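Local coordinates for protein rhamnonate dehydratase (Gibberella zeae PH-1, PDB 3FXG) that probably catalyses the magnesium-dependent dehydration of rhamnonate, as a lyase of the enolase superfamily, at residues I219-Y224 and N245-C250. Numbering follows the deposited sequence.
Sequences IMVDCY and NWWEEC. With MG (magnesium ion), chain I.
D222 OD2 and E248 OE2, together with E275, bind a magnesium ion where two parallel strands of the enolase-superfamily barrel end. Strands 219-222 and 246-248, joined through helix 229-238 as a beta-alpha-beta unit, pair by V221 N to W246 O and E248 N to V221 O. Selenomethionine M220 crosses one face of the W246 indole: CB stays near W246 O and NE1, CG makes a CH-pi contact over the centre of the six-membered ring, 3.3 Å from W246 CD2, SE makes a Met-aromatic contact above the same face and also touches N245 CB, and CE ends against W246 CH2. With CG between its backbone N and carbonyl carbon (chi1 80°), W246 donates a hydrogen bond from NE1 to the anti lone pair of E248 OE1, 3.1 Å away and close to the ring plane. K185, by a salt bridge, and Q296, by a hydrogen bond, also meet OE1, which should limit rotation of the carboxylate. On the sheet face that carries V221 and W247, V221 CB lies over one face of the W247 six-membered ring, offset toward the rim, 3.8 Å from CE3. D222 OD1 accepts from Y224 N in an Asx turn and from a metal-bound water that also donates to E249 OE2; E249 OE1 is hydrogen-bonded to H276. D222 OD2 and E248 OE2 stand 3.1 Å apart without a hydrogen bond; the shared cation would offset their negative charge.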
loop_
_atom_site.group_PDB
_atom_site.type_symbol
_atom_site.label_atom_id
_atom_site.label_comp_id
_atom_site.label_asym_id
_atom_site.label_seq_id
_atom_site.Cartn_x
_atom_site.Cartn_y
_atom_site.Cartn_z
ATOM N N ILE A 219 31.019 -18.571 -3.681
ATOM C CA ILE A 219 31.711 -17.623 -2.818
ATOM C C ILE A 219 30.684 -16.658 -2.241
ATOM O O ILE A 219 29.915 -16.041 -2.981
ATOM C CB ILE A 219 32.765 -16.797 -3.594
ATOM C CG1 ILE A 219 33.919 -17.700 -4.030
ATOM C CG2 ILE A 219 33.288 -15.656 -2.718
ATOM C CD1 ILE A 219 34.978 -16.983 -4.836
HETATM N N MSE A 220 30.669 -16.545 -0.919
HETATM C CA MSE A 220 29.758 -15.645 -0.225
HETATM C C MSE A 220 30.604 -14.541 0.410
HETATM O O MSE A 220 31.795 -14.731 0.648
HETATM C CB MSE A 220 28.981 -16.399 0.860
HETATM C CG MSE A 220 28.003 -17.449 0.333
HETATM SE SE MSE A 220 28.833 -19.050 -0.409
HETATM C CE MSE A 220 28.660 -20.218 1.128
ATOM N N VAL A 221 29.997 -13.392 0.684
ATOM C CA VAL A 221 30.734 -12.284 1.283
ATOM C C VAL A 221 30.102 -11.811 2.586
ATOM O O VAL A 221 28.930 -11.430 2.615
ATOM C CB VAL A 221 30.815 -11.086 0.306
ATOM C CG1 VAL A 221 31.653 -9.968 0.914
ATOM C CG2 VAL A 221 31.414 -11.545 -1.027
ATOM N N ASP A 222 30.880 -11.837 3.662
ATOM C CA ASP A 222 30.390 -11.395 4.964
ATOM C C ASP A 222 30.771 -9.935 5.155
ATOM O O ASP A 222 31.938 -9.570 5.011
ATOM C CB ASP A 222 30.999 -12.241 6.079
ATOM C CG ASP A 222 30.306 -12.029 7.412
ATOM O OD1 ASP A 222 30.335 -10.895 7.932
ATOM O OD2 ASP A 222 29.730 -13.003 7.937
ATOM N N CYS A 223 29.788 -9.103 5.489
ATOM C CA CYS A 223 30.026 -7.675 5.662
ATOM C C CYS A 223 29.950 -7.170 7.107
ATOM O O CYS A 223 30.075 -5.970 7.359
ATOM C CB CYS A 223 29.059 -6.890 4.771
ATOM S SG CYS A 223 29.190 -7.311 2.999
ATOM N N TYR A 224 29.753 -8.092 8.044
ATOM C CA TYR A 224 29.682 -7.784 9.475
ATOM C C TYR A 224 28.997 -6.449 9.823
ATOM O O TYR A 224 29.614 -5.566 10.423
ATOM C CB TYR A 224 31.102 -7.822 10.071
ATOM C CG TYR A 224 31.154 -7.934 11.586
ATOM C CD1 TYR A 224 30.648 -9.059 12.243
ATOM C CD2 TYR A 224 31.691 -6.906 12.362
ATOM C CE1 TYR A 224 30.673 -9.155 13.643
ATOM C CE2 TYR A 224 31.719 -6.991 13.757
ATOM C CZ TYR A 224 31.207 -8.115 14.390
ATOM O OH TYR A 224 31.207 -8.184 15.766
ATOM N N ASN A 245 27.566 -15.601 -4.506
ATOM C CA ASN A 245 26.393 -16.382 -4.107
ATOM C C ASN A 245 25.434 -15.546 -3.255
ATOM O O ASN A 245 24.241 -15.459 -3.553
ATOM C CB ASN A 245 26.828 -17.629 -3.333
ATOM C CG ASN A 245 25.711 -18.652 -3.203
ATOM O OD1 ASN A 245 25.718 -19.483 -2.295
ATOM N ND2 ASN A 245 24.754 -18.602 -4.120
ATOM N N TRP A 246 25.945 -14.949 -2.184
ATOM C CA TRP A 246 25.113 -14.088 -1.356
ATOM C C TRP A 246 25.950 -13.106 -0.554
ATOM O O TRP A 246 27.133 -13.342 -0.293
ATOM C CB TRP A 246 24.189 -14.901 -0.427
ATOM C CG TRP A 246 24.803 -15.455 0.842
ATOM C CD1 TRP A 246 25.342 -14.742 1.881
ATOM C CD2 TRP A 246 24.857 -16.834 1.236
ATOM N NE1 TRP A 246 25.722 -15.594 2.894
ATOM C CE2 TRP A 246 25.434 -16.881 2.524
ATOM C CE3 TRP A 246 24.468 -18.034 0.623
ATOM C CZ2 TRP A 246 25.635 -18.087 3.213
ATOM C CZ3 TRP A 246 24.667 -19.234 1.308
ATOM C CH2 TRP A 246 25.245 -19.247 2.591
ATOM N N TRP A 247 25.321 -11.994 -0.187
ATOM C CA TRP A 247 25.962 -10.942 0.590
ATOM C C TRP A 247 25.357 -10.983 1.984
ATOM O O TRP A 247 24.139 -10.840 2.146
ATOM C CB TRP A 247 25.718 -9.589 -0.076
ATOM C CG TRP A 247 26.360 -9.493 -1.427
ATOM C CD1 TRP A 247 25.874 -9.979 -2.607
ATOM C CD2 TRP A 247 27.628 -8.901 -1.728
ATOM N NE1 TRP A 247 26.763 -9.726 -3.625
ATOM C CE2 TRP A 247 27.849 -9.065 -3.112
ATOM C CE3 TRP A 247 28.601 -8.246 -0.960
ATOM C CZ2 TRP A 247 29.004 -8.597 -3.749
ATOM C CZ3 TRP A 247 29.753 -7.780 -1.595
ATOM C CH2 TRP A 247 29.941 -7.959 -2.974
ATOM N N GLU A 248 26.216 -11.171 2.982
ATOM C CA GLU A 248 25.786 -11.311 4.371
ATOM C C GLU A 248 25.938 -10.107 5.297
ATOM O O GLU A 248 26.976 -9.444 5.325
ATOM C CB GLU A 248 26.510 -12.515 4.981
ATOM C CG GLU A 248 26.034 -12.908 6.366
ATOM C CD GLU A 248 26.539 -14.281 6.769
ATOM O OE1 GLU A 248 26.528 -15.190 5.912
ATOM O OE2 GLU A 248 26.936 -14.454 7.940
ATOM N N GLU A 249 24.885 -9.861 6.073
ATOM C CA GLU A 249 24.823 -8.769 7.043
ATOM C C GLU A 249 25.418 -7.458 6.539
ATOM O O GLU A 249 26.273 -6.860 7.194
ATOM C CB GLU A 249 25.508 -9.187 8.352
ATOM C CG GLU A 249 24.857 -8.564 9.589
ATOM C CD GLU A 249 25.456 -9.037 10.909
ATOM O OE1 GLU A 249 24.838 -8.760 11.960
ATOM O OE2 GLU A 249 26.537 -9.669 10.904
ATOM N N CYS A 250 24.957 -7.010 5.374
ATOM C CA CYS A 250 25.436 -5.765 4.786
ATOM C C CYS A 250 25.082 -4.554 5.634
ATOM O O CYS A 250 25.867 -3.613 5.740
ATOM C CB CYS A 250 24.835 -5.563 3.396
ATOM S SG CYS A 250 25.323 -6.796 2.190
HETATM MG MG MG I . 28.217 -13.496 9.496
HETATM O O HOH W 1 28.450 -11.253 9.871
HETATM O O HOH W 2 29.385 -15.637 9.954
#